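Local coordinates for protein LBCATS-a (Synthetic construct, PDB 5EY5) that probably catalyses, as the alpha chain of tryptophan synthase, the cleavage of indole-3-glycerol phosphate into indole and glyceraldehyde 3-phosphate, at residues E16-I20 with L260-L266. Residues are numbered along the deposited sequence; the frame is centred on the assembly and turned at random.
Sequences EKALI and LREAVKL
Arg261 reaches from the last turn of helix 249-263 to the backbone of Lys17, joining the first strand, 18-24, of the TIM barrel to its last helix. Arg261 CB lies 4.1 Å from Leu19 CD2. The chain leaves CA with CG anti to N (chi1 174°), then bends at chi2 and chi3, which brings the guanidinium alongside the start of the strand. There Leu19 CB sits over one face of the guanidinium, nearest NH1 and CZ and offset toward the rim. NH1 goes on to a salt bridge with Asp46 and a hydrogen bond to Gly44 O. Arg261 NH2 gives two bonds within the guanidinium plane: one to Lys17 O (2.8 Å, N-H...O angle 164°), the other to Val264 O, just past the helix end. These two bonds, with those of NH1, fix the rotation of the group and tie the chain leaving the helix to the start of the strand. Were an alanine to stand at Arg261, Asp46 would probably lose its charged mate, and Lys17 O and Val264 O the donor they share. Deeper in, Leu19 CD1 rests 4.1 Å from Val264 CG2, the two side chains crossing at about a right angle, and the same Leu19 CD1 also touches Leu260 CB. Val264 CG1, on the other branch, packs against Lys17 CB at 3.7 Å. Farther out, the Lys17 chain, bent at chi2, crosses Leu266, its CE tight against Leu266 CD2 at 3.4 Å. A water joins the two backbones, accepting from Lys17 N and donating to Val264 O at 3.0 Å, so that this carbonyl oxygen receives both the water and Arg261 NH2.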
ATOM      1  N   GLU A  16     -14.598 -61.655 -22.858  1.00 41.83           N
ATOM      2  CA  GLU A  16     -14.035 -60.413 -23.384  1.00 44.01           C
ATOM      3  C   GLU A  16     -14.091 -59.286 -22.356  1.00 41.68           C
ATOM      4  O   GLU A  16     -14.749 -59.381 -21.318  1.00 41.43           O
ATOM      5  CB  GLU A  16     -14.762 -59.995 -24.664  1.00 50.35           C
ATOM      6  CG  GLU A  16     -14.568 -60.981 -25.796  1.00 59.63           C
ATOM      7  CD  GLU A  16     -15.538 -60.765 -26.934  1.00 72.75           C
ATOM      8  OE1 GLU A  16     -16.298 -59.775 -26.891  1.00 70.22           O
ATOM      9  OE2 GLU A  16     -15.541 -61.596 -27.866  1.00 81.19           O
ATOM     10  N   LYS A  17     -13.379 -58.199 -22.665  1.00 35.45           N
ATOM     11  CA  LYS A  17     -13.229 -57.046 -21.786  1.00 36.44           C
ATOM     12  C   LYS A  17     -13.839 -55.816 -22.442  1.00 36.67           C
ATOM     13  O   LYS A  17     -13.734 -55.634 -23.665  1.00 37.44           O
ATOM     14  CB  LYS A  17     -11.745 -56.780 -21.476  1.00 38.83           C
ATOM     15  CG  LYS A  17     -11.014 -57.936 -20.854  1.00 41.55           C
ATOM     16  CD  LYS A  17     -11.612 -58.286 -19.516  1.00 42.77           C
ATOM     17  CE  LYS A  17     -10.779 -59.326 -18.800  1.00 47.72           C
ATOM     18  NZ  LYS A  17     -11.368 -59.620 -17.474  1.00 52.61           N
ATOM     19  N   ALA A  18     -14.488 -54.981 -21.635  1.00 41.12           N
ATOM     20  CA  ALA A  18     -15.144 -53.789 -22.152  1.00 36.20           C
ATOM     21  C   ALA A  18     -14.121 -52.701 -22.450  1.00 40.19           C
ATOM     22  O   ALA A  18     -13.303 -52.350 -21.591  1.00 38.36           O
ATOM     23  CB  ALA A  18     -16.183 -53.255 -21.165  1.00 30.51           C
ATOM     24  N   LEU A  19     -14.167 -52.183 -23.677  1.00 33.31           N
ATOM     25  CA  LEU A  19     -13.452 -50.974 -24.062  1.00 37.21           C
ATOM     26  C   LEU A  19     -14.437 -49.812 -24.015  1.00 34.88           C
ATOM     27  O   LEU A  19     -15.482 -49.852 -24.673  1.00 32.54           O
ATOM     28  CB  LEU A  19     -12.853 -51.100 -25.460  1.00 30.46           C
ATOM     29  CG  LEU A  19     -12.358 -49.785 -26.078  1.00 34.59           C
ATOM     30  CD1 LEU A  19     -11.193 -49.257 -25.273  1.00 34.35           C
ATOM     31  CD2 LEU A  19     -11.950 -50.011 -27.533  1.00 42.42           C
ATOM     32  N   ILE A  20     -14.111 -48.793 -23.234  1.00 33.94           N
ATOM     33  CA  ILE A  20     -15.058 -47.714 -22.971  1.00 30.24           C
ATOM     34  C   ILE A  20     -14.402 -46.403 -23.369  1.00 33.24           C
ATOM     35  O   ILE A  20     -13.694 -45.809 -22.550  1.00 27.22           O
ATOM     36  CB  ILE A  20     -15.479 -47.692 -21.495  1.00 32.77           C
ATOM     37  CG1 ILE A  20     -16.018 -49.067 -21.060  1.00 36.48           C
ATOM     38  CG2 ILE A  20     -16.457 -46.554 -21.231  1.00 27.94           C
ATOM     39  CD1 ILE A  20     -15.936 -49.321 -19.560  1.00 40.22           C
ATOM     40  N   LEU A 260      -6.661 -49.895 -29.763  1.00 41.14           N
ATOM     41  CA  LEU A 260      -7.097 -50.126 -28.393  1.00 36.31           C
ATOM     42  C   LEU A 260      -7.965 -51.368 -28.310  1.00 35.74           C
ATOM     43  O   LEU A 260      -7.888 -52.126 -27.335  1.00 43.35           O
ATOM     44  CB  LEU A 260      -7.865 -48.911 -27.867  1.00 33.34           C
ATOM     45  CG  LEU A 260      -7.201 -47.534 -27.846  1.00 37.91           C
ATOM     46  CD1 LEU A 260      -8.205 -46.462 -27.407  1.00 32.90           C
ATOM     47  CD2 LEU A 260      -5.962 -47.536 -26.960  1.00 41.80           C
ATOM     48  N   ARG A 261      -8.808 -51.591 -29.319  1.00 37.15           N
ATOM     49  CA  ARG A 261      -9.707 -52.744 -29.292  1.00 39.58           C
ATOM     50  C   ARG A 261      -8.929 -54.051 -29.392  1.00 38.44           C
ATOM     51  O   ARG A 261      -9.225 -55.023 -28.681  1.00 37.49           O
ATOM     52  CB  ARG A 261     -10.732 -52.621 -30.430  1.00 44.71           C
ATOM     53  CG  ARG A 261     -11.672 -53.819 -30.626  1.00 47.69           C
ATOM     54  CD  ARG A 261     -12.772 -53.887 -29.559  1.00 47.95           C
ATOM     55  NE  ARG A 261     -12.288 -54.417 -28.282  1.00 40.89           N
ATOM     56  CZ  ARG A 261     -13.039 -54.552 -27.192  1.00 39.94           C
ATOM     57  NH1 ARG A 261     -14.317 -54.189 -27.209  1.00 37.32           N
ATOM     58  NH2 ARG A 261     -12.509 -55.032 -26.073  1.00 36.76           N
ATOM     59  N   GLU A 262      -7.932 -54.106 -30.281  1.00 40.97           N
ATOM     60  CA  GLU A 262      -7.091 -55.298 -30.349  1.00 38.90           C
ATOM     61  C   GLU A 262      -6.332 -55.506 -29.048  1.00 45.80           C
ATOM     62  O   GLU A 262      -6.006 -56.645 -28.694  1.00 45.83           O
ATOM     63  CB  GLU A 262      -6.114 -55.200 -31.525  1.00 42.26           C
ATOM     64  N   ALA A 263      -6.063 -54.424 -28.313  1.00 40.13           N
ATOM     65  CA  ALA A 263      -5.328 -54.523 -27.058  1.00 47.27           C
ATOM     66  C   ALA A 263      -6.213 -54.899 -25.874  1.00 43.64           C
ATOM     67  O   ALA A 263      -5.770 -55.631 -24.986  1.00 39.25           O
ATOM     68  CB  ALA A 263      -4.608 -53.202 -26.766  1.00 47.96           C
ATOM     69  N   VAL A 264      -7.456 -54.424 -25.832  1.00 35.91           N
ATOM     70  CA  VAL A 264      -8.305 -54.676 -24.670  1.00 34.22           C
ATOM     71  C   VAL A 264      -8.958 -56.048 -24.793  1.00 38.34           C
ATOM     72  O   VAL A 264     -10.022 -56.204 -25.402  1.00 39.06           O
ATOM     73  CB  VAL A 264      -9.351 -53.566 -24.486  1.00 37.46           C
ATOM     74  CG1 VAL A 264     -10.367 -53.967 -23.421  1.00 28.68           C
ATOM     75  CG2 VAL A 264      -8.659 -52.259 -24.118  1.00 35.45           C
ATOM     76  N   LYS A 265      -8.307 -57.048 -24.212  1.00 39.09           N
ATOM     77  CA  LYS A 265      -8.696 -58.444 -24.324  1.00 43.54           C
ATOM     78  C   LYS A 265      -7.760 -59.236 -23.422  1.00 46.03           C
ATOM     79  O   LYS A 265      -6.676 -58.760 -23.064  1.00 44.80           O
ATOM     80  CB  LYS A 265      -8.613 -58.937 -25.775  1.00 49.53           C
ATOM     81  CG  LYS A 265      -7.184 -59.115 -26.290  1.00 50.57           C
ATOM     82  CD  LYS A 265      -7.134 -59.849 -27.636  1.00 54.52           C
ATOM     83  CE  LYS A 265      -5.694 -60.171 -28.032  1.00 55.82           C
ATOM     84  NZ  LYS A 265      -4.815 -58.963 -27.904  1.00 58.23           N
ATOM     85  N   LEU A 266      -8.149 -60.443 -23.052  1.00 41.48           N
ATOM     86  CA  LEU A 266      -7.289 -61.267 -22.233  1.00 49.65           C
ATOM     87  C   LEU A 266      -6.091 -61.666 -23.043  1.00 53.35           C
ATOM     88  O   LEU A 266      -6.216 -61.982 -24.201  1.00 49.14           O
ATOM     89  CB  LEU A 266      -8.011 -62.507 -21.760  1.00 20.00           C
ATOM     90  CG  LEU A 266      -9.042 -62.237 -20.692  1.00 20.00           C
ATOM     91  CD1 LEU A 266      -9.874 -63.470 -20.446  1.00 20.00           C
ATOM     92  CD2 LEU A 266      -8.418 -61.715 -19.408  1.00 20.00           C
TER
HETATM   93  O   HOH W   1     -12.059 -58.363 -25.194  1.00 52.10           O